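Local coordinates for protein glutamine amidotransferase subunit pdxT (Thermus thermophilus, PDB 2YWD) that probably hydrolyses glutamine to glutamate and ammonia, the ammonia being passed to the partner synthase subunit PdxS for the making of pyridoxal 5'-phosphate, at residues L8-D13 / Y60-E65; E19-L24 / Y184-A189; I85-E90 / G164-S169; F171-E174 / R180-R183. All coordinates share one frame; numbering follows the deposited sequence.

Contact 1 (L8-D13 / Y60-E65); sequences LALQGD and YGIEDE
L10 lies between Y60 and I62 and is touched by both. Its CD2 meets the rim of the phenol: L10 CD2 is 3.5 Å from Y60 CD2 and 3.6 Å from Y60 CE2, near the plane of the ring, so the methyl abuts the ring edge and does not cover a face. The same methyl also reaches I62, with L10 CD2 4.1 Å from I62 CD1. L10 CD1 is likewise 4.1 Å from I62 CD1, two methyl ends reaching toward each other, and only grazes the ring. L10 CG is turned opposite its own carbonyl carbon (chi1 -63°), and this sends both branches across the gap. On L8 the nearest methyl is the other branch of the isoleucine: I62 CG2 is 4.1 Å from L8 CD1, with I62 CD1 only slightly farther, the two chains passing at a slant. Every one of these contacts is between carbons, and no hydrogen bond spans the two segments. Replacing L10 by an alanine removes both methyls and would probably leave a gap between the Y60 edge and I62 CD1. G61 separates Y60 from I62; its positive phi (76°) belongs to the Schellman motif after helix 50-59, and it is also the N-cap of helix 62-71. The loop 9-13 leaves strand 5-8 here, ahead of helix 14-22. Helix 50-59 supports the cluster from within the chain, I53 against L8 and L56 against L10, while V31 of the edge strand 29-31 touches L8.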
loop_
_atom_site.group_PDB
_atom_site.type_symbol
_atom_site.label_atom_id
_atom_site.label_comp_id
_atom_site.label_asym_id
_atom_site.label_seq_id
_atom_site.Cartn_x
_atom_site.Cartn_y
_atom_site.Cartn_z
ATOM N N LEU A 8 -3.854 8.457 -2.779
ATOM C CA LEU A 8 -3.921 9.402 -1.665
ATOM C C LEU A 8 -2.789 10.399 -1.861
ATOM O O LEU A 8 -1.627 10.008 -1.976
ATOM C CB LEU A 8 -3.766 8.671 -0.332
ATOM C CG LEU A 8 -4.082 9.484 0.926
ATOM C CD1 LEU A 8 -5.532 9.961 0.893
ATOM C CD2 LEU A 8 -3.843 8.617 2.149
ATOM N N ALA A 9 -3.129 11.685 -1.909
ATOM C CA ALA A 9 -2.127 12.723 -2.143
ATOM C C ALA A 9 -2.029 13.769 -1.036
ATOM O O ALA A 9 -1.984 14.968 -1.308
ATOM C CB ALA A 9 -2.408 13.409 -3.476
ATOM N N LEU A 10 -1.988 13.314 0.209
ATOM C CA LEU A 10 -1.877 14.222 1.339
ATOM C C LEU A 10 -0.416 14.580 1.588
ATOM O O LEU A 10 -0.100 15.689 2.029
ATOM C CB LEU A 10 -2.469 13.570 2.589
ATOM C CG LEU A 10 -3.964 13.251 2.517
ATOM C CD1 LEU A 10 -4.398 12.566 3.799
ATOM C CD2 LEU A 10 -4.756 14.534 2.295
ATOM N N GLN A 11 0.468 13.631 1.293
ATOM C CA GLN A 11 1.908 13.798 1.482
ATOM C C GLN A 11 2.611 12.642 0.797
ATOM O O GLN A 11 2.021 11.584 0.581
ATOM C CB GLN A 11 2.245 13.761 2.979
ATOM C CG GLN A 11 3.721 13.976 3.359
ATOM C CD GLN A 11 4.633 12.775 3.084
ATOM O OE1 GLN A 11 4.263 11.622 3.319
ATOM N NE2 GLN A 11 5.845 13.051 2.608
ATOM N N GLY A 12 3.870 12.840 0.436
ATOM C CA GLY A 12 4.601 11.740 -0.153
ATOM C C GLY A 12 4.668 11.596 -1.652
ATOM O O GLY A 12 4.349 12.506 -2.415
ATOM N N ASP A 13 5.059 10.397 -2.060
ATOM C CA ASP A 13 5.272 10.080 -3.456
ATOM C C ASP A 13 4.120 9.484 -4.257
ATOM O O ASP A 13 4.228 8.388 -4.813
ATOM C CB ASP A 13 6.520 9.203 -3.534
ATOM C CG ASP A 13 7.714 9.856 -2.843
ATOM O OD1 ASP A 13 7.949 11.056 -3.096
ATOM O OD2 ASP A 13 8.413 9.188 -2.052
ATOM N N TYR A 60 -8.552 14.821 8.230
ATOM C CA TYR A 60 -9.485 15.172 7.160
ATOM C C TYR A 60 -10.678 14.229 7.022
ATOM O O TYR A 60 -11.477 14.372 6.099
ATOM C CB TYR A 60 -8.749 15.261 5.819
ATOM C CG TYR A 60 -7.578 16.226 5.811
ATOM C CD1 TYR A 60 -7.611 17.407 6.553
ATOM C CD2 TYR A 60 -6.447 15.968 5.038
ATOM C CE1 TYR A 60 -6.545 18.307 6.525
ATOM C CE2 TYR A 60 -5.375 16.862 5.002
ATOM C CZ TYR A 60 -5.433 18.028 5.747
ATOM O OH TYR A 60 -4.378 18.913 5.712
ATOM N N GLY A 61 -10.799 13.273 7.936
ATOM C CA GLY A 61 -11.908 12.334 7.879
ATOM C C GLY A 61 -11.773 11.257 6.810
ATOM O O GLY A 61 -12.689 10.460 6.604
ATOM N N ILE A 62 -10.633 11.224 6.130
ATOM C CA ILE A 62 -10.411 10.236 5.078
ATOM C C ILE A 62 -10.258 8.829 5.659
ATOM O O ILE A 62 -10.811 7.868 5.128
ATOM C CB ILE A 62 -9.173 10.623 4.226
ATOM C CG1 ILE A 62 -9.495 11.897 3.431
ATOM C CG2 ILE A 62 -8.799 9.490 3.270
ATOM C CD1 ILE A 62 -8.309 12.525 2.720
ATOM N N GLU A 63 -9.533 8.716 6.764
ATOM C CA GLU A 63 -9.322 7.425 7.419
ATOM C C GLU A 63 -10.654 6.727 7.723
ATOM O O GLU A 63 -10.883 5.588 7.321
ATOM C CB GLU A 63 -8.550 7.630 8.728
ATOM C CG GLU A 63 -8.274 6.348 9.515
ATOM C CD GLU A 63 -7.892 6.629 10.961
ATOM O OE1 GLU A 63 -7.055 7.523 11.193
ATOM O OE2 GLU A 63 -8.422 5.948 11.866
ATOM N N ASP A 64 -11.534 7.426 8.429
ATOM C CA ASP A 64 -12.826 6.871 8.806
ATOM C C ASP A 64 -13.710 6.482 7.619
ATOM O O ASP A 64 -14.355 5.433 7.644
ATOM C CB ASP A 64 -13.540 7.861 9.727
ATOM C CG ASP A 64 -12.749 8.127 11.002
ATOM O OD1 ASP A 64 -12.849 9.240 11.559
ATOM O OD2 ASP A 64 -12.024 7.212 11.448
ATOM N N GLU A 65 -13.733 7.312 6.578
ATOM C CA GLU A 65 -14.544 7.013 5.399
ATOM C C GLU A 65 -13.973 5.797 4.674
ATOM O O GLU A 65 -14.715 4.936 4.201
ATOM C CB GLU A 65 -14.582 8.218 4.459
ATOM C CG GLU A 65 -15.467 8.048 3.221
ATOM C CD GLU A 65 -16.915 7.713 3.555
ATOM O OE1 GLU A 65 -17.397 8.121 4.634
ATOM O OE2 GLU A 65 -17.581 7.054 2.729
#

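Contact 2 (E19-L24 / Y184-A189); sequences EALKRL and YFLELA
L24 and L186 are the closest backbone partners, their CA atoms 9.3 Å apart, a spacing that two leucine side chains have to bridge. They do so end to end: L24 CD1 stands 3.5 Å from L186 CD1, tighter than ordinary van der Waals contact, and 4.1 Å from L186 CG. Both leucines keep CG opposite the carbonyl carbon (chi1 -64° in L24 and -62° in L186), which extends each chain toward the other. L21, three residues earlier, joins more loosely, with L21 CD2 4.4 Å from L186 CD1. Thus L186 CD1 meets a methyl of each leucine. The bond from L24 N to L21 O, at 2.9 Å, ties the backbones of these two together. No polar bond crosses the leucine cluster itself, but at its border L24 O accepts a weak hydrogen bond from R183 NH2, and R23 forms a salt bridge with E177. Behind the leucines, F185 meets F78 of strand 76-80. Helices 14-22 and 180-189, far apart in sequence, are therefore brought together by these leucines, L21 and F185 both resting on I44 of strand 42-45 in the central sheet, the layered alpha/beta build typical of the class I glutamine amidotransferase fold.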
loop_
_atom_site.group_PDB
_atom_site.type_symbol
_atom_site.label_atom_id
_atom_site.label_comp_id
_atom_site.label_asym_id
_atom_site.label_seq_id
_atom_site.Cartn_x
_atom_site.Cartn_y
_atom_site.Cartn_z
ATOM N N GLU A 19 2.042 8.104 -12.391
ATOM C CA GLU A 19 2.809 7.826 -13.600
ATOM C C GLU A 19 2.738 6.346 -13.946
ATOM O O GLU A 19 2.575 5.978 -15.109
ATOM C CB GLU A 19 4.268 8.237 -13.408
ATOM C CG GLU A 19 4.472 9.729 -13.243
ATOM C CD GLU A 19 5.902 10.080 -12.890
ATOM O OE1 GLU A 19 6.206 11.287 -12.768
ATOM O OE2 GLU A 19 6.723 9.150 -12.731
ATOM N N ALA A 20 2.858 5.495 -12.931
ATOM C CA ALA A 20 2.797 4.058 -13.147
ATOM C C ALA A 20 1.419 3.667 -13.675
ATOM O O ALA A 20 1.301 2.799 -14.542
ATOM C CB ALA A 20 3.094 3.314 -11.845
ATOM N N LEU A 21 0.380 4.313 -13.156
ATOM C CA LEU A 21 -0.987 4.024 -13.576
ATOM C C LEU A 21 -1.271 4.441 -15.017
ATOM O O LEU A 21 -2.175 3.902 -15.656
ATOM C CB LEU A 21 -1.987 4.691 -12.622
ATOM C CG LEU A 21 -2.104 4.015 -11.248
ATOM C CD1 LEU A 21 -2.935 4.872 -10.298
ATOM C CD2 LEU A 21 -2.739 2.640 -11.421
ATOM N N LYS A 22 -0.506 5.397 -15.535
ATOM C CA LYS A 22 -0.705 5.833 -16.912
ATOM C C LYS A 22 -0.443 4.676 -17.873
ATOM O O LYS A 22 -1.086 4.568 -18.915
ATOM C CB LYS A 22 0.224 7.002 -17.252
ATOM C CG LYS A 22 -0.082 8.285 -16.498
ATOM C CD LYS A 22 0.836 9.428 -16.933
ATOM C CE LYS A 22 2.297 9.128 -16.621
ATOM N NZ LYS A 22 3.201 10.267 -16.957
ATOM N N ARG A 23 0.495 3.804 -17.513
ATOM C CA ARG A 23 0.830 2.662 -18.357
ATOM C C ARG A 23 -0.329 1.678 -18.459
ATOM O O ARG A 23 -0.321 0.778 -19.298
ATOM C CB ARG A 23 2.078 1.948 -17.829
ATOM C CG ARG A 23 3.322 2.824 -17.837
ATOM C CD ARG A 23 4.601 2.000 -17.798
ATOM N NE ARG A 23 5.782 2.860 -17.776
ATOM C CZ ARG A 23 6.179 3.562 -16.717
ATOM N NH1 ARG A 23 5.497 3.500 -15.581
ATOM N NH2 ARG A 23 7.251 4.341 -16.799
ATOM N N LEU A 24 -1.321 1.849 -17.592
ATOM C CA LEU A 24 -2.496 0.992 -17.609
ATOM C C LEU A 24 -3.651 1.761 -18.255
ATOM O O LEU A 24 -4.796 1.309 -18.243
ATOM C CB LEU A 24 -2.876 0.571 -16.183
ATOM C CG LEU A 24 -1.859 -0.291 -15.424
ATOM C CD1 LEU A 24 -2.459 -0.719 -14.093
ATOM C CD2 LEU A 24 -1.492 -1.520 -16.245
ATOM N N TYR A 184 -2.559 -6.059 -11.444
ATOM C CA TYR A 184 -3.031 -7.129 -10.565
ATOM C C TYR A 184 -3.999 -6.517 -9.550
ATOM O O TYR A 184 -5.064 -7.076 -9.265
ATOM C CB TYR A 184 -1.842 -7.765 -9.836
ATOM C CG TYR A 184 -2.223 -8.769 -8.770
ATOM C CD1 TYR A 184 -2.601 -10.069 -9.108
ATOM C CD2 TYR A 184 -2.224 -8.412 -7.423
ATOM C CE1 TYR A 184 -2.973 -10.991 -8.123
ATOM C CE2 TYR A 184 -2.595 -9.319 -6.437
ATOM C CZ TYR A 184 -2.968 -10.606 -6.792
ATOM O OH TYR A 184 -3.336 -11.507 -5.815
ATOM N N PHE A 185 -3.622 -5.362 -9.010
ATOM C CA PHE A 185 -4.451 -4.659 -8.036
ATOM C C PHE A 185 -5.771 -4.185 -8.647
ATOM O O PHE A 185 -6.840 -4.368 -8.057
ATOM C CB PHE A 185 -3.689 -3.459 -7.451
ATOM C CG PHE A 185 -4.538 -2.566 -6.580
ATOM C CD1 PHE A 185 -5.238 -3.090 -5.496
ATOM C CD2 PHE A 185 -4.648 -1.206 -6.854
ATOM C CE1 PHE A 185 -6.041 -2.271 -4.696
ATOM C CE2 PHE A 185 -5.448 -0.376 -6.061
ATOM C CZ PHE A 185 -6.144 -0.911 -4.980
ATOM N N LEU A 186 -5.705 -3.580 -9.828
ATOM C CA LEU A 186 -6.920 -3.095 -10.474
ATOM C C LEU A 186 -7.872 -4.245 -10.788
ATOM O O LEU A 186 -9.091 -4.096 -10.695
ATOM C CB LEU A 186 -6.580 -2.334 -11.757
ATOM C CG LEU A 186 -5.727 -1.079 -11.570
ATOM C CD1 LEU A 186 -5.705 -0.295 -12.877
ATOM C CD2 LEU A 186 -6.298 -0.221 -10.444
ATOM N N GLU A 187 -7.313 -5.390 -11.159
ATOM C CA GLU A 187 -8.128 -6.558 -11.472
ATOM C C GLU A 187 -8.890 -7.024 -10.233
ATOM O O GLU A 187 -10.081 -7.322 -10.308
ATOM C CB GLU A 187 -7.249 -7.694 -12.008
ATOM C CG GLU A 187 -6.688 -7.444 -13.408
ATOM C CD GLU A 187 -7.706 -7.695 -14.514
ATOM O OE1 GLU A 187 -8.042 -8.875 -14.754
ATOM O OE2 GLU A 187 -8.172 -6.715 -15.142
ATOM N N LEU A 188 -8.214 -7.078 -9.089
ATOM C CA LEU A 188 -8.878 -7.518 -7.870
ATOM C C LEU A 188 -9.879 -6.468 -7.374
ATOM O O LEU A 188 -10.814 -6.789 -6.635
ATOM C CB LEU A 188 -7.842 -7.851 -6.785
ATOM C CG LEU A 188 -7.076 -6.757 -6.035
ATOM C CD1 LEU A 188 -7.966 -6.136 -4.963
ATOM C CD2 LEU A 188 -5.846 -7.372 -5.381
ATOM N N ALA A 189 -9.690 -5.220 -7.793
ATOM C CA ALA A 189 -10.590 -4.136 -7.402
ATOM C C ALA A 189 -11.788 -4.105 -8.349
ATOM O O ALA A 189 -12.755 -3.375 -8.127
ATOM C CB ALA A 189 -9.858 -2.800 -7.447
#

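Contact 3 (I85-E90 / G164-S169); sequences IWLAKE and GKVLAS
L87 packs onto V166 and A168 where helix 82-87, the helix that follows the predicted nucleophile C81 at its strand-to-helix elbow, lies over strand 166-169 of the central sheet. One methyl serves both side chains: L87 CD1 is 3.9 Å from V166 CG1 and 4.0 Å from A168 CB. V166 and A168 alternate with L167, whose own side chain points to the other face of the sheet, so V166 and A168 face the helix, with L167 O between them. L87 CG sits opposite its carbonyl carbon (chi1 -66°), which carries the branched end down to the strand.

Around this first shell, L77 of strand 76-80 and L100 also touch L87, and A168 also touches L103 and V161. L87 shares backbone hydrogen bonding with L103, which ties the helix end to strand 103-108. Strand 166-169 itself runs between 76-80 and 157-163 in the sheet.

V166 adds a little more grip, since its CG1 also lies 4.2 Å from L87 CD2. The shortest approach, however, is to the backbone: L87 CD1 stops 3.6 Å from the carbonyl oxygen L167 O, a packing contact between a methyl and an oxygen.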
loop_
_atom_site.group_PDB
_atom_site.type_symbol
_atom_site.label_atom_id
_atom_site.label_comp_id
_atom_site.label_asym_id
_atom_site.label_seq_id
_atom_site.Cartn_x
_atom_site.Cartn_y
_atom_site.Cartn_z
ATOM N N ILE A 85 2.271 0.508 5.998
ATOM C CA ILE A 85 2.303 0.819 7.421
ATOM C C ILE A 85 0.939 1.367 7.853
ATOM O O ILE A 85 0.399 0.976 8.890
ATOM C CB ILE A 85 3.402 1.863 7.717
ATOM C CG1 ILE A 85 4.781 1.246 7.453
ATOM C CG2 ILE A 85 3.301 2.338 9.160
ATOM C CD1 ILE A 85 5.905 2.274 7.364
ATOM N N TRP A 86 0.387 2.268 7.044
ATOM C CA TRP A 86 -0.914 2.883 7.320
ATOM C C TRP A 86 -2.023 1.837 7.427
ATOM O O TRP A 86 -2.950 1.981 8.227
ATOM C CB TRP A 86 -1.263 3.875 6.205
ATOM C CG TRP A 86 -2.479 4.698 6.475
ATOM C CD1 TRP A 86 -2.620 5.665 7.433
ATOM C CD2 TRP A 86 -3.725 4.652 5.764
ATOM N NE1 TRP A 86 -3.875 6.225 7.359
ATOM C CE2 TRP A 86 -4.573 5.622 6.343
ATOM C CE3 TRP A 86 -4.205 3.885 4.692
ATOM C CZ2 TRP A 86 -5.879 5.848 5.885
ATOM C CZ3 TRP A 86 -5.507 4.109 4.238
ATOM C CH2 TRP A 86 -6.327 5.084 4.837
ATOM N N LEU A 87 -1.925 0.786 6.620
ATOM C CA LEU A 87 -2.931 -0.275 6.617
ATOM C C LEU A 87 -2.848 -1.226 7.815
ATOM O O LEU A 87 -3.858 -1.790 8.235
ATOM C CB LEU A 87 -2.818 -1.099 5.326
ATOM C CG LEU A 87 -3.139 -0.416 3.993
ATOM C CD1 LEU A 87 -2.680 -1.298 2.831
ATOM C CD2 LEU A 87 -4.633 -0.152 3.906
ATOM N N ALA A 88 -1.649 -1.393 8.361
ATOM C CA ALA A 88 -1.415 -2.312 9.477
ATOM C C ALA A 88 -2.196 -2.041 10.759
ATOM O O ALA A 88 -2.269 -0.910 11.240
ATOM C CB ALA A 88 0.075 -2.363 9.793
ATOM N N LYS A 89 -2.766 -3.102 11.316
ATOM C CA LYS A 89 -3.522 -2.992 12.554
ATOM C C LYS A 89 -2.578 -2.627 13.696
ATOM O O LYS A 89 -2.955 -1.899 14.617
ATOM C CB LYS A 89 -4.229 -4.315 12.866
ATOM C CG LYS A 89 -5.035 -4.281 14.158
ATOM C CD LYS A 89 -6.043 -5.411 14.217
ATOM C CE LYS A 89 -7.106 -5.258 13.137
ATOM N NZ LYS A 89 -7.911 -4.013 13.299
ATOM N N GLU A 90 -1.347 -3.129 13.627
ATOM C CA GLU A 90 -0.357 -2.841 14.660
ATOM C C GLU A 90 0.980 -2.415 14.068
ATOM O O GLU A 90 1.503 -3.056 13.154
ATOM C CB GLU A 90 -0.113 -4.070 15.547
ATOM C CG GLU A 90 -1.318 -4.571 16.347
ATOM C CD GLU A 90 -1.854 -3.542 17.328
ATOM O OE1 GLU A 90 -1.069 -2.690 17.795
ATOM O OE2 GLU A 90 -3.063 -3.597 17.644
ATOM N N GLY A 164 -8.229 -10.050 1.275
ATOM C CA GLY A 164 -9.428 -9.636 0.569
ATOM C C GLY A 164 -9.071 -8.618 -0.498
ATOM O O GLY A 164 -8.255 -8.898 -1.378
ATOM N N LYS A 165 -9.661 -7.431 -0.417
ATOM C CA LYS A 165 -9.382 -6.386 -1.391
ATOM C C LYS A 165 -8.339 -5.386 -0.901
ATOM O O LYS A 165 -8.246 -4.271 -1.411
ATOM C CB LYS A 165 -10.678 -5.668 -1.773
ATOM C CG LYS A 165 -11.561 -6.502 -2.690
ATOM C CD LYS A 165 -12.835 -5.771 -3.066
ATOM C CE LYS A 165 -13.572 -6.491 -4.191
ATOM N NZ LYS A 165 -13.871 -7.909 -3.855
ATOM N N VAL A 166 -7.554 -5.804 0.089
ATOM C CA VAL A 166 -6.492 -4.973 0.653
ATOM C C VAL A 166 -5.157 -5.613 0.288
ATOM O O VAL A 166 -4.900 -6.771 0.621
ATOM C CB VAL A 166 -6.591 -4.885 2.191
ATOM C CG1 VAL A 166 -5.431 -4.060 2.745
ATOM C CG2 VAL A 166 -7.911 -4.252 2.590
ATOM N N LEU A 167 -4.317 -4.849 -0.399
ATOM C CA LEU A 167 -3.014 -5.320 -0.841
ATOM C C LEU A 167 -1.945 -4.419 -0.232
ATOM O O LEU A 167 -2.136 -3.205 -0.147
ATOM C CB LEU A 167 -2.944 -5.250 -2.367
ATOM C CG LEU A 167 -1.705 -5.809 -3.063
ATOM C CD1 LEU A 167 -1.631 -7.314 -2.842
ATOM C CD2 LEU A 167 -1.781 -5.494 -4.553
ATOM N N ALA A 168 -0.824 -5.004 0.187
ATOM C CA ALA A 168 0.245 -4.211 0.786
ATOM C C ALA A 168 1.632 -4.743 0.448
ATOM O O ALA A 168 1.855 -5.951 0.439
ATOM C CB ALA A 168 0.066 -4.156 2.299
ATOM N N SER A 169 2.560 -3.832 0.171
ATOM C CA SER A 169 3.934 -4.213 -0.153
ATOM C C SER A 169 4.926 -3.366 0.636
ATOM O O SER A 169 4.653 -2.210 0.954
ATOM C CB SER A 169 4.204 -4.038 -1.653
ATOM O OG SER A 169 4.125 -2.675 -2.038
#

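Contact 4 (F171-E174 / R180-R183); sequences FHPE and RLHR
The predicted charge relay of the glutaminase site, H172 and E174, sits on a loop that packs against helix 180-189, F171 and P173 on L181, P173 and E174 on H182. Within the loop H172 ND1 donates to E174 OE2 at 2.7 Å with an N-H...O angle of 155°. The carboxylate is met on its syn side, the donor 28° out of its plane, while the oxygen stays close to the imidazole plane. E174 reaches back to the histidine because CG lies between backbone N and carbonyl carbon (chi1 78°) and the chain bends again at chi2.

On the helix side, L181 CD2 touches two neighbours, 3.6 Å from F171 CE1 and 3.8 Å from P173 CB. H182 then covers the next step of the loop: its CE1 lies 3.9 Å from P173 CG and 3.9 Å from E174 N, the latter in the plane of the ring, at its edge. Its NE2 is hydrogen-bonded to H17 ND1, which probably holds the ring's rotation.

Helix 180-189 thus backs the loop carrying the predicted relay residues, with helix 14-22 reaching E174 through E16 and H17. F78 of strand 76-80 and F131 of strand 129-136 close round P173 and L181.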
loop_
_atom_site.group_PDB
_atom_site.type_symbol
_atom_site.label_atom_id
_atom_site.label_comp_id
_atom_site.label_asym_id
_atom_site.label_seq_id
_atom_site.Cartn_x
_atom_site.Cartn_y
_atom_site.Cartn_z
ATOM N N PHE A 171 7.864 -2.916 -0.601
ATOM C CA PHE A 171 8.676 -2.384 -1.696
ATOM C C PHE A 171 7.872 -1.427 -2.584
ATOM O O PHE A 171 6.656 -1.310 -2.444
ATOM C CB PHE A 171 9.257 -3.527 -2.537
ATOM C CG PHE A 171 8.223 -4.446 -3.121
ATOM C CD1 PHE A 171 7.681 -4.197 -4.375
ATOM C CD2 PHE A 171 7.796 -5.569 -2.414
ATOM C CE1 PHE A 171 6.727 -5.050 -4.923
ATOM C CE2 PHE A 171 6.844 -6.434 -2.951
ATOM C CZ PHE A 171 6.307 -6.173 -4.209
ATOM N N HIS A 172 8.563 -0.757 -3.505
ATOM C CA HIS A 172 7.948 0.234 -4.384
ATOM C C HIS A 172 7.773 -0.197 -5.838
ATOM O O HIS A 172 8.661 0.017 -6.667
ATOM C CB HIS A 172 8.789 1.513 -4.368
ATOM C CG HIS A 172 8.899 2.155 -3.022
ATOM N ND1 HIS A 172 8.014 3.115 -2.583
ATOM C CD2 HIS A 172 9.795 1.982 -2.022
ATOM C CE1 HIS A 172 8.363 3.510 -1.370
ATOM N NE2 HIS A 172 9.441 2.837 -1.007
ATOM N N PRO A 173 6.623 -0.793 -6.175
ATOM C CA PRO A 173 6.433 -1.210 -7.567
ATOM C C PRO A 173 6.397 -0.005 -8.504
ATOM O O PRO A 173 6.725 -0.117 -9.688
ATOM C CB PRO A 173 5.100 -1.951 -7.529
ATOM C CG PRO A 173 4.358 -1.245 -6.428
ATOM C CD PRO A 173 5.430 -1.097 -5.365
ATOM N N GLU A 174 6.006 1.148 -7.965
ATOM C CA GLU A 174 5.917 2.375 -8.753
ATOM C C GLU A 174 7.295 2.942 -9.080
ATOM O O GLU A 174 7.411 3.904 -9.844
ATOM C CB GLU A 174 5.086 3.439 -8.020
ATOM C CG GLU A 174 5.821 4.163 -6.890
ATOM C CD GLU A 174 5.933 3.356 -5.609
ATOM O OE1 GLU A 174 5.604 2.148 -5.615
ATOM O OE2 GLU A 174 6.355 3.939 -4.585
ATOM N N ARG A 180 2.637 -4.443 -14.043
ATOM C CA ARG A 180 1.918 -5.676 -13.744
ATOM C C ARG A 180 1.366 -5.827 -12.330
ATOM O O ARG A 180 0.322 -6.453 -12.143
ATOM C CB ARG A 180 2.786 -6.883 -14.091
ATOM C CG ARG A 180 2.959 -7.091 -15.593
ATOM C CD ARG A 180 3.791 -8.326 -15.844
ATOM N NE ARG A 180 5.095 -8.187 -15.212
ATOM C CZ ARG A 180 5.787 -9.195 -14.699
ATOM N NH1 ARG A 180 5.301 -10.430 -14.738
ATOM N NH2 ARG A 180 6.969 -8.963 -14.145
ATOM N N LEU A 181 2.055 -5.282 -11.331
ATOM C CA LEU A 181 1.540 -5.388 -9.973
ATOM C C LEU A 181 0.364 -4.421 -9.822
ATOM O O LEU A 181 -0.602 -4.710 -9.114
ATOM C CB LEU A 181 2.639 -5.090 -8.941
ATOM C CG LEU A 181 2.268 -5.329 -7.470
ATOM C CD1 LEU A 181 1.531 -6.664 -7.308
ATOM C CD2 LEU A 181 3.544 -5.308 -6.617
ATOM N N HIS A 182 0.436 -3.276 -10.497
ATOM C CA HIS A 182 -0.662 -2.315 -10.440
ATOM C C HIS A 182 -1.888 -2.908 -11.130
ATOM O O HIS A 182 -3.014 -2.764 -10.649
ATOM C CB HIS A 182 -0.278 -0.995 -11.119
ATOM C CG HIS A 182 0.582 -0.107 -10.273
ATOM N ND1 HIS A 182 1.917 -0.360 -10.042
ATOM C CD2 HIS A 182 0.290 1.028 -9.595
ATOM C CE1 HIS A 182 2.411 0.582 -9.259
ATOM N NE2 HIS A 182 1.445 1.436 -8.973
ATOM N N ARG A 183 -1.672 -3.575 -12.261
ATOM C CA ARG A 183 -2.784 -4.191 -12.988
ATOM C C ARG A 183 -3.406 -5.293 -12.129
ATOM O O ARG A 183 -4.629 -5.447 -12.085
ATOM C CB ARG A 183 -2.303 -4.765 -14.330
ATOM C CG ARG A 183 -3.371 -5.566 -15.091
ATOM C CD ARG A 183 -4.613 -4.728 -15.383
ATOM N NE ARG A 183 -4.399 -3.759 -16.455
ATOM C CZ ARG A 183 -5.255 -2.790 -16.767
ATOM N NH1 ARG A 183 -6.384 -2.654 -16.083
ATOM N NH2 ARG A 183 -4.996 -1.972 -17.777
#

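Contacts 2, 3 and 4 are buried, whereas contact 1 is only partly so, with Y60 exposed. Contact 3 lies deepest, its centre about 6 Å from the centre of the chain, against about 13 Å for contacts 1 and 2. Contacts 2 and 4 share helix 180-189 and touch directly, L24 CD1 standing 3.7 Å from H182 CB. Contacts 1 and 3 also meet, E63 CA lying 4.1 Å from W86 CZ2. No hydrogen bond crosses between the paired segments in any of the four. The first three rest on aliphatic methyls, plus one ring edge in contact 1 and a carbonyl oxygen in contact 3; contact 4 adds the H182 imidazole and a phenyl ring.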